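Local atomic coordinates of translation initiation factor 6 (Methanocaldococcus jannaschii, PDB entry 1G61), a protein that binds the 50S ribosomal subunit and prevents it from joining the 30S subunit to form the 70S initiation complex. Residues L70-I75 and E79-I84; N86-N91 and L95-I100; G160-P165 and L218-D223. One frame throughout, in Å; residues are numbered along the deposited sequence.

Contact 1: residues L70-I75 and E79-I84; sequences LLLPKI and EELDRI
L72 and I84 bury more surface here than any other residues of the two segments, and they meet end-on. L72 CD2 and I84 CD1 point at each other tip to tip, 4.1 Å apart, between strand 69-73 and helix 78-90. The other methyl of L72 makes a closer contact: CD1 lies 3.5 Å from L81 CD1, one helical turn nearer the start of the helix, so the fork of L72 is shared between two successive turns. On the helix, I84 divides its branches in a similar way. With CG1 anti to the carbonyl carbon (chi1 -67°), CD1 is carried to L72 while CG2, on the other branch, presses against L70 CD2 at 3.5 Å, close for two methyl carbons. L70 and I84 pass at a slant, and L70 supplies one methyl to the pair. The segment axes approach to 11.3 Å and run almost antiparallel, at 168°, as expected where a beta-alpha-beta unit turns from its first strand into its helix. L71, between L70 and L72, leaves this interface and packs instead on I131, S134 and L135 of helix 128-135, so strand 69-73 has a helix against each face. Polar groups gather nearer the start of the helix. E80 is buried, its OE1 hydrogen-bonded to the backbone N atoms of G54 and E77 and its OE2 to that of G55, and these three bonds hold the carboxylate in place. Between strand and helix themselves no hydrogen bond forms. The close contacts are all between aliphatic side chains; with no directional bond between them, strand and helix meet here by the fit of branched side chains.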
# COMPACT_ATOMS: atom_id res chain seq x y z
N LEU A 70 0.50 11.19 -4.36
CA LEU A 70 0.63 10.82 -2.94
C LEU A 70 -0.54 11.44 -2.22
O LEU A 70 -0.67 12.68 -2.26
CB LEU A 70 1.97 11.34 -2.37
CG LEU A 70 2.13 11.21 -0.82
CD1 LEU A 70 2.14 9.77 -0.39
CD2 LEU A 70 3.37 11.97 -0.39
N LEU A 71 -1.32 10.61 -1.55
CA LEU A 71 -2.51 11.11 -0.82
C LEU A 71 -2.21 11.15 0.68
O LEU A 71 -1.73 10.15 1.24
CB LEU A 71 -3.72 10.22 -1.05
CG LEU A 71 -4.06 9.88 -2.49
CD1 LEU A 71 -5.32 9.00 -2.54
CD2 LEU A 71 -4.27 11.14 -3.30
N LEU A 72 -2.53 12.27 1.31
CA LEU A 72 -2.27 12.44 2.74
C LEU A 72 -3.58 12.83 3.41
O LEU A 72 -4.40 13.52 2.80
CB LEU A 72 -1.22 13.52 2.92
CG LEU A 72 0.17 13.14 2.39
CD1 LEU A 72 1.05 14.39 2.31
CD2 LEU A 72 0.81 12.08 3.28
N PRO A 73 -3.77 12.44 4.67
CA PRO A 73 -4.98 12.80 5.41
C PRO A 73 -4.89 14.21 5.95
O PRO A 73 -3.81 14.86 6.00
CB PRO A 73 -4.96 11.76 6.55
CG PRO A 73 -3.50 11.63 6.89
CD PRO A 73 -2.85 11.62 5.50
N LYS A 74 -6.07 14.72 6.40
CA LYS A 74 -6.14 16.11 6.83
C LYS A 74 -5.28 16.36 8.07
O LYS A 74 -4.99 17.53 8.38
CB LYS A 74 -7.60 16.52 7.09
CG LYS A 74 -8.24 15.75 8.25
CD LYS A 74 -9.71 16.13 8.38
CE LYS A 74 -10.40 15.28 9.44
NZ LYS A 74 -11.66 15.91 9.93
N ILE A 75 -4.92 15.32 8.81
CA ILE A 75 -4.14 15.48 10.04
C ILE A 75 -2.66 15.61 9.73
O ILE A 75 -1.86 15.74 10.68
CB ILE A 75 -4.42 14.30 11.00
CG1 ILE A 75 -4.10 12.91 10.41
CG2 ILE A 75 -5.83 14.34 11.58
CD1 ILE A 75 -4.18 11.79 11.44
N GLU A 79 5.21 20.27 9.26
CA GLU A 79 6.61 19.82 9.21
C GLU A 79 6.68 18.50 8.47
O GLU A 79 7.67 18.27 7.78
CB GLU A 79 7.20 19.69 10.63
CG GLU A 79 8.71 19.63 10.75
CD GLU A 79 9.27 19.80 12.15
OE1 GLU A 79 9.85 18.84 12.73
OE2 GLU A 79 9.19 20.90 12.76
N GLU A 80 5.66 17.66 8.63
CA GLU A 80 5.66 16.37 7.90
C GLU A 80 5.52 16.58 6.41
O GLU A 80 6.21 15.96 5.61
CB GLU A 80 4.53 15.48 8.43
CG GLU A 80 4.69 15.11 9.91
CD GLU A 80 3.40 14.53 10.44
OE1 GLU A 80 2.30 14.68 9.86
OE2 GLU A 80 3.46 13.88 11.51
N LEU A 81 4.61 17.47 6.01
CA LEU A 81 4.43 17.81 4.62
C LEU A 81 5.72 18.36 4.04
O LEU A 81 6.16 17.97 2.97
CB LEU A 81 3.29 18.84 4.50
CG LEU A 81 2.72 19.06 3.11
CD1 LEU A 81 2.17 17.74 2.53
CD2 LEU A 81 1.62 20.10 3.18
N ASP A 82 6.36 19.28 4.76
CA ASP A 82 7.62 19.83 4.34
C ASP A 82 8.69 18.73 4.14
O ASP A 82 9.42 18.74 3.12
CB ASP A 82 8.17 20.87 5.32
CG ASP A 82 7.39 22.16 5.33
OD1 ASP A 82 7.69 23.01 6.21
OD2 ASP A 82 6.50 22.38 4.49
N ARG A 83 8.81 17.82 5.08
CA ARG A 83 9.76 16.72 5.05
C ARG A 83 9.51 15.85 3.81
O ARG A 83 10.45 15.46 3.10
CB ARG A 83 9.66 15.84 6.31
CG ARG A 83 10.59 14.63 6.28
CD ARG A 83 10.67 13.97 7.66
NE ARG A 83 11.54 12.81 7.61
CZ ARG A 83 12.89 12.83 7.49
NH1 ARG A 83 13.57 13.96 7.43
NH2 ARG A 83 13.54 11.66 7.44
N ILE A 84 8.25 15.52 3.59
CA ILE A 84 7.91 14.68 2.42
C ILE A 84 8.19 15.40 1.12
O ILE A 84 8.83 14.82 0.22
CB ILE A 84 6.43 14.26 2.51
CG1 ILE A 84 6.19 13.32 3.69
CG2 ILE A 84 5.96 13.63 1.20
CD1 ILE A 84 4.73 13.13 4.06

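Contact 2: residues N86-N91 and L95-I100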
# COMPACT_ATOMS: atom_id res chain seq x y z
N ASN A 86 10.30 17.77 0.58
CA ASN A 86 11.75 17.93 0.42
C ASN A 86 12.37 16.63 -0.08
O ASN A 86 13.24 16.65 -0.99
CB ASN A 86 12.38 18.38 1.76
CG ASN A 86 13.89 18.43 1.62
OD1 ASN A 86 14.59 17.51 2.10
ND2 ASN A 86 14.36 19.47 0.99
N PHE A 87 11.96 15.49 0.46
CA PHE A 87 12.44 14.18 -0.00
C PHE A 87 12.12 13.98 -1.47
O PHE A 87 12.95 13.52 -2.27
CB PHE A 87 11.76 13.12 0.87
CG PHE A 87 11.81 11.71 0.29
CD1 PHE A 87 12.98 10.95 0.39
CD2 PHE A 87 10.75 11.13 -0.36
CE1 PHE A 87 13.02 9.66 -0.13
CE2 PHE A 87 10.76 9.85 -0.89
CZ PHE A 87 11.92 9.10 -0.79
N LEU A 88 10.89 14.33 -1.88
CA LEU A 88 10.53 14.17 -3.31
C LEU A 88 11.43 15.08 -4.15
O LEU A 88 11.95 14.64 -5.20
CB LEU A 88 9.05 14.47 -3.50
CG LEU A 88 8.11 13.46 -2.83
CD1 LEU A 88 6.65 13.91 -2.98
CD2 LEU A 88 8.26 12.03 -3.32
N LYS A 89 11.63 16.32 -3.75
CA LYS A 89 12.43 17.27 -4.54
C LYS A 89 13.85 16.74 -4.67
O LYS A 89 14.49 16.78 -5.74
CB LYS A 89 12.34 18.68 -3.94
CG LYS A 89 13.11 19.73 -4.74
CD LYS A 89 12.95 21.10 -4.10
CE LYS A 89 13.18 22.20 -5.13
NZ LYS A 89 14.60 22.67 -5.23
N GLU A 90 14.44 16.29 -3.56
CA GLU A 90 15.81 15.76 -3.53
C GLU A 90 16.02 14.61 -4.49
O GLU A 90 17.13 14.38 -4.99
CB GLU A 90 16.23 15.33 -2.11
CG GLU A 90 16.45 16.53 -1.18
CD GLU A 90 17.85 17.10 -1.39
OE1 GLU A 90 18.86 16.35 -1.31
OE2 GLU A 90 17.98 18.34 -1.66
N ASN A 91 14.95 13.84 -4.75
CA ASN A 91 15.00 12.71 -5.64
C ASN A 91 14.42 13.00 -7.01
O ASN A 91 14.22 12.09 -7.83
CB ASN A 91 14.26 11.53 -4.95
CG ASN A 91 15.11 10.99 -3.82
OD1 ASN A 91 16.13 10.33 -4.07
ND2 ASN A 91 14.79 11.25 -2.55
N LEU A 95 5.33 14.30 -7.95
CA LEU A 95 4.05 13.67 -7.66
C LEU A 95 3.00 14.73 -7.42
O LEU A 95 3.31 15.85 -6.96
CB LEU A 95 4.10 12.85 -6.37
CG LEU A 95 5.14 11.73 -6.31
CD1 LEU A 95 4.99 10.92 -5.03
CD2 LEU A 95 5.01 10.81 -7.49
N ASN A 96 1.74 14.34 -7.65
CA ASN A 96 0.60 15.15 -7.27
C ASN A 96 0.36 14.92 -5.78
O ASN A 96 -0.26 13.91 -5.43
CB ASN A 96 -0.64 14.73 -8.07
CG ASN A 96 -0.51 14.91 -9.56
OD1 ASN A 96 0.04 15.91 -10.03
ND2 ASN A 96 -1.01 13.96 -10.35
N VAL A 97 0.90 15.77 -4.89
CA VAL A 97 0.70 15.58 -3.45
C VAL A 97 -0.64 16.21 -3.07
O VAL A 97 -0.84 17.41 -3.25
CB VAL A 97 1.86 16.18 -2.66
CG1 VAL A 97 1.65 16.00 -1.16
CG2 VAL A 97 3.16 15.53 -3.16
N GLU A 98 -1.55 15.38 -2.56
CA GLU A 98 -2.95 15.83 -2.38
C GLU A 98 -3.43 15.49 -1.00
O GLU A 98 -3.30 14.31 -0.58
CB GLU A 98 -3.83 15.16 -3.45
CG GLU A 98 -5.31 15.29 -3.23
CD GLU A 98 -5.88 16.68 -3.38
OE1 GLU A 98 -5.12 17.62 -3.69
OE2 GLU A 98 -7.12 16.85 -3.20
N ILE A 99 -3.95 16.46 -0.24
CA ILE A 99 -4.58 16.18 1.04
C ILE A 99 -6.05 15.87 0.76
O ILE A 99 -6.80 16.69 0.20
CB ILE A 99 -4.42 17.37 2.00
CG1 ILE A 99 -2.92 17.66 2.26
CG2 ILE A 99 -5.24 17.12 3.26
CD1 ILE A 99 -2.66 18.90 3.09
N ILE A 100 -6.44 14.65 1.15
CA ILE A 100 -7.83 14.18 1.06
C ILE A 100 -8.48 14.49 2.40
O ILE A 100 -8.11 13.89 3.42
CB ILE A 100 -7.86 12.68 0.75
CG1 ILE A 100 -7.22 12.32 -0.60
CG2 ILE A 100 -9.30 12.18 0.86
CD1 ILE A 100 -7.91 12.92 -1.82
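L88 is the residue of helix 78-90 that meets L95 and V97, and F87, just before it, turns elsewhere. The F87 side chain touches K47 and L49 of strand 47-50, while its carbonyl accepts from N91. L88 points at the strand with CG anti to its own carbonyl carbon (chi1 -66°), and its two methyls lie against the strand side chains. CD2 touches L95 CD1 at 3.9 Å, and the two leucine side chains cross at about a right angle. CD1 reaches along to V97 CG2, also at 3.9 Å, and remains within 4.0 Å of L95 CD1, so that L95 sits against both prongs of the fork. This is the return half of a beta-alpha-beta crossover: helix 78-90 ends, a short loop follows, and strand 96-100 pairs in parallel with strand 69-73. L95 also touches L70, and V97 touches L72, of that strand, while L93 in the loop packs against L88. After the last helical residue, E90, the chain leaves helical geometry at N91. Both nitrogens of N91 go back to F87 O, which they approach from opposite faces of the carbonyl plane. The backbone N is 3.2 Å from it, and side-chain ND2 donates over 2.9 Å with an N-H...O angle of 151°, tilted 30° from that plane.

Contact 3: residues G160-P165 and L218-D223; sequences GCLTHP and LLIIED
L162 sends its two methyls to neighbouring residues of helix 215-225, I220 and I221, in the alpha/beta pentein fold shared by the eIF-6 family. CD2 lies 3.7 Å from I221 CG1, with the side chains crossing obliquely. CD1 makes a looser contact with I220 CG2, 4.2 Å away, where the two side chains cross nearly at right angles. The leucine has CG opposite the backbone N (chi1 175°), which extends the fork toward the helix. Next out, I200 of strand 200-202 touches both L162 and I221, and T213 packs on I221 as well, so this pair is enclosed while I220 sits at the exposed margin. Strand 160-163 is held by backbone hydrogen bonds, L162 with V155 on one neighbour and C161 and T163 with G185 on the other. C161 also bonds to A224, which ties the strand directly to the helix. On another side the helix meets strand 4-7, through L218 and E222, so the N-terminal strand lies beside the C-terminal helix, probably part of the velcro closure that joins the two ends of the chain. Where the strand gives way to loop, T163 OG1 donates to H164 O over 2.9 Å, approaching 35° off the carbonyl plane.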
# COMPACT_ATOMS: atom_id res chain seq x y z
N GLY A 160 0.78 -7.75 -10.02
CA GLY A 160 -0.16 -8.73 -9.51
C GLY A 160 -0.97 -8.17 -8.34
O GLY A 160 -0.87 -7.02 -7.94
N CYS A 161 -1.81 -9.07 -7.79
CA CYS A 161 -2.73 -8.66 -6.73
C CYS A 161 -3.01 -9.87 -5.83
O CYS A 161 -3.29 -10.95 -6.36
CB CYS A 161 -4.02 -8.13 -7.39
SG CYS A 161 -5.34 -7.71 -6.24
N LEU A 162 -2.93 -9.65 -4.55
CA LEU A 162 -3.31 -10.66 -3.56
C LEU A 162 -4.50 -10.17 -2.74
O LEU A 162 -4.41 -9.07 -2.20
CB LEU A 162 -2.13 -11.00 -2.64
CG LEU A 162 -2.42 -11.96 -1.48
CD1 LEU A 162 -2.48 -13.40 -2.02
CD2 LEU A 162 -1.37 -11.82 -0.38
N THR A 163 -5.57 -10.96 -2.65
CA THR A 163 -6.72 -10.51 -1.88
C THR A 163 -6.95 -11.38 -0.65
O THR A 163 -6.47 -12.51 -0.58
CB THR A 163 -8.02 -10.51 -2.71
OG1 THR A 163 -8.44 -11.87 -2.92
CG2 THR A 163 -7.79 -9.88 -4.08
N HIS A 164 -7.78 -10.87 0.25
CA HIS A 164 -8.49 -11.63 1.27
C HIS A 164 -8.97 -12.96 0.71
O HIS A 164 -9.46 -13.04 -0.44
CB HIS A 164 -9.71 -10.75 1.65
CG HIS A 164 -10.50 -11.23 2.82
ND1 HIS A 164 -11.22 -12.41 2.87
CD2 HIS A 164 -10.66 -10.62 4.03
CE1 HIS A 164 -11.80 -12.49 4.08
NE2 HIS A 164 -11.47 -11.42 4.79
N PRO A 165 -8.85 -14.02 1.51
CA PRO A 165 -9.17 -15.37 1.01
C PRO A 165 -10.63 -15.56 0.61
O PRO A 165 -10.91 -16.57 -0.11
CB PRO A 165 -8.77 -16.28 2.18
CG PRO A 165 -8.77 -15.43 3.37
CD PRO A 165 -8.41 -14.03 2.92
N LEU A 218 3.51 -17.97 1.86
CA LEU A 218 4.52 -17.32 0.99
C LEU A 218 4.38 -17.81 -0.43
O LEU A 218 4.49 -17.04 -1.40
CB LEU A 218 5.89 -17.58 1.59
CG LEU A 218 6.99 -16.58 1.21
CD1 LEU A 218 6.61 -15.17 1.66
CD2 LEU A 218 8.32 -17.02 1.81
N LEU A 219 4.16 -19.11 -0.61
CA LEU A 219 3.98 -19.60 -1.97
C LEU A 219 2.83 -18.92 -2.70
O LEU A 219 2.88 -18.53 -3.87
CB LEU A 219 3.75 -21.12 -1.85
CG LEU A 219 3.76 -21.90 -3.14
CD1 LEU A 219 5.05 -21.65 -3.90
CD2 LEU A 219 3.61 -23.39 -2.83
N ILE A 220 1.69 -18.79 -2.03
CA ILE A 220 0.51 -18.14 -2.60
C ILE A 220 0.78 -16.67 -2.86
O ILE A 220 0.34 -16.12 -3.90
CB ILE A 220 -0.71 -18.43 -1.71
CG1 ILE A 220 -1.13 -19.92 -1.87
CG2 ILE A 220 -1.87 -17.52 -2.03
CD1 ILE A 220 -1.97 -20.47 -0.75
N ILE A 221 1.47 -15.97 -1.96
CA ILE A 221 1.83 -14.56 -2.17
C ILE A 221 2.71 -14.42 -3.39
O ILE A 221 2.48 -13.53 -4.24
CB ILE A 221 2.55 -14.06 -0.92
CG1 ILE A 221 1.57 -14.01 0.26
CG2 ILE A 221 3.22 -12.70 -1.19
CD1 ILE A 221 2.27 -13.93 1.62
N GLU A 222 3.74 -15.26 -3.54
CA GLU A 222 4.62 -15.21 -4.67
C GLU A 222 3.85 -15.35 -5.99
O GLU A 222 4.04 -14.57 -6.93
CB GLU A 222 5.65 -16.36 -4.59
CG GLU A 222 6.80 -16.05 -3.64
CD GLU A 222 7.54 -17.29 -3.16
OE1 GLU A 222 7.32 -18.39 -3.72
OE2 GLU A 222 8.34 -17.16 -2.20
N ASP A 223 2.97 -16.35 -6.05
CA ASP A 223 2.18 -16.60 -7.26
C ASP A 223 1.23 -15.45 -7.57
O ASP A 223 1.10 -15.05 -8.72
CB ASP A 223 1.36 -17.90 -7.15
CG ASP A 223 2.21 -19.15 -7.14
OD1 ASP A 223 3.36 -19.13 -7.61
OD2 ASP A 223 1.68 -20.19 -6.67

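In the fold
Contacts 1 and 2 are successive steps of one beta-alpha-beta unit: helix 78-90 packs first on strand 69-73 and then, toward its end, on strand 96-100. Their centres are 8 Å apart, and the parallel strands join them directly, with L70 O and L72 O probably accepting from E98 N and I100 N. Contact 3 comes last along the chain, on the opposite side of the molecule's centre. Its centre is 30 Å from each of the others, with nearest atoms about 17 and 19 Å away, and it uses another three-stranded mixed sheet. Contacts 1 and 2 are thus local, whereas contact 3 brings the C-terminal helix back to a strand more than fifty residues earlier.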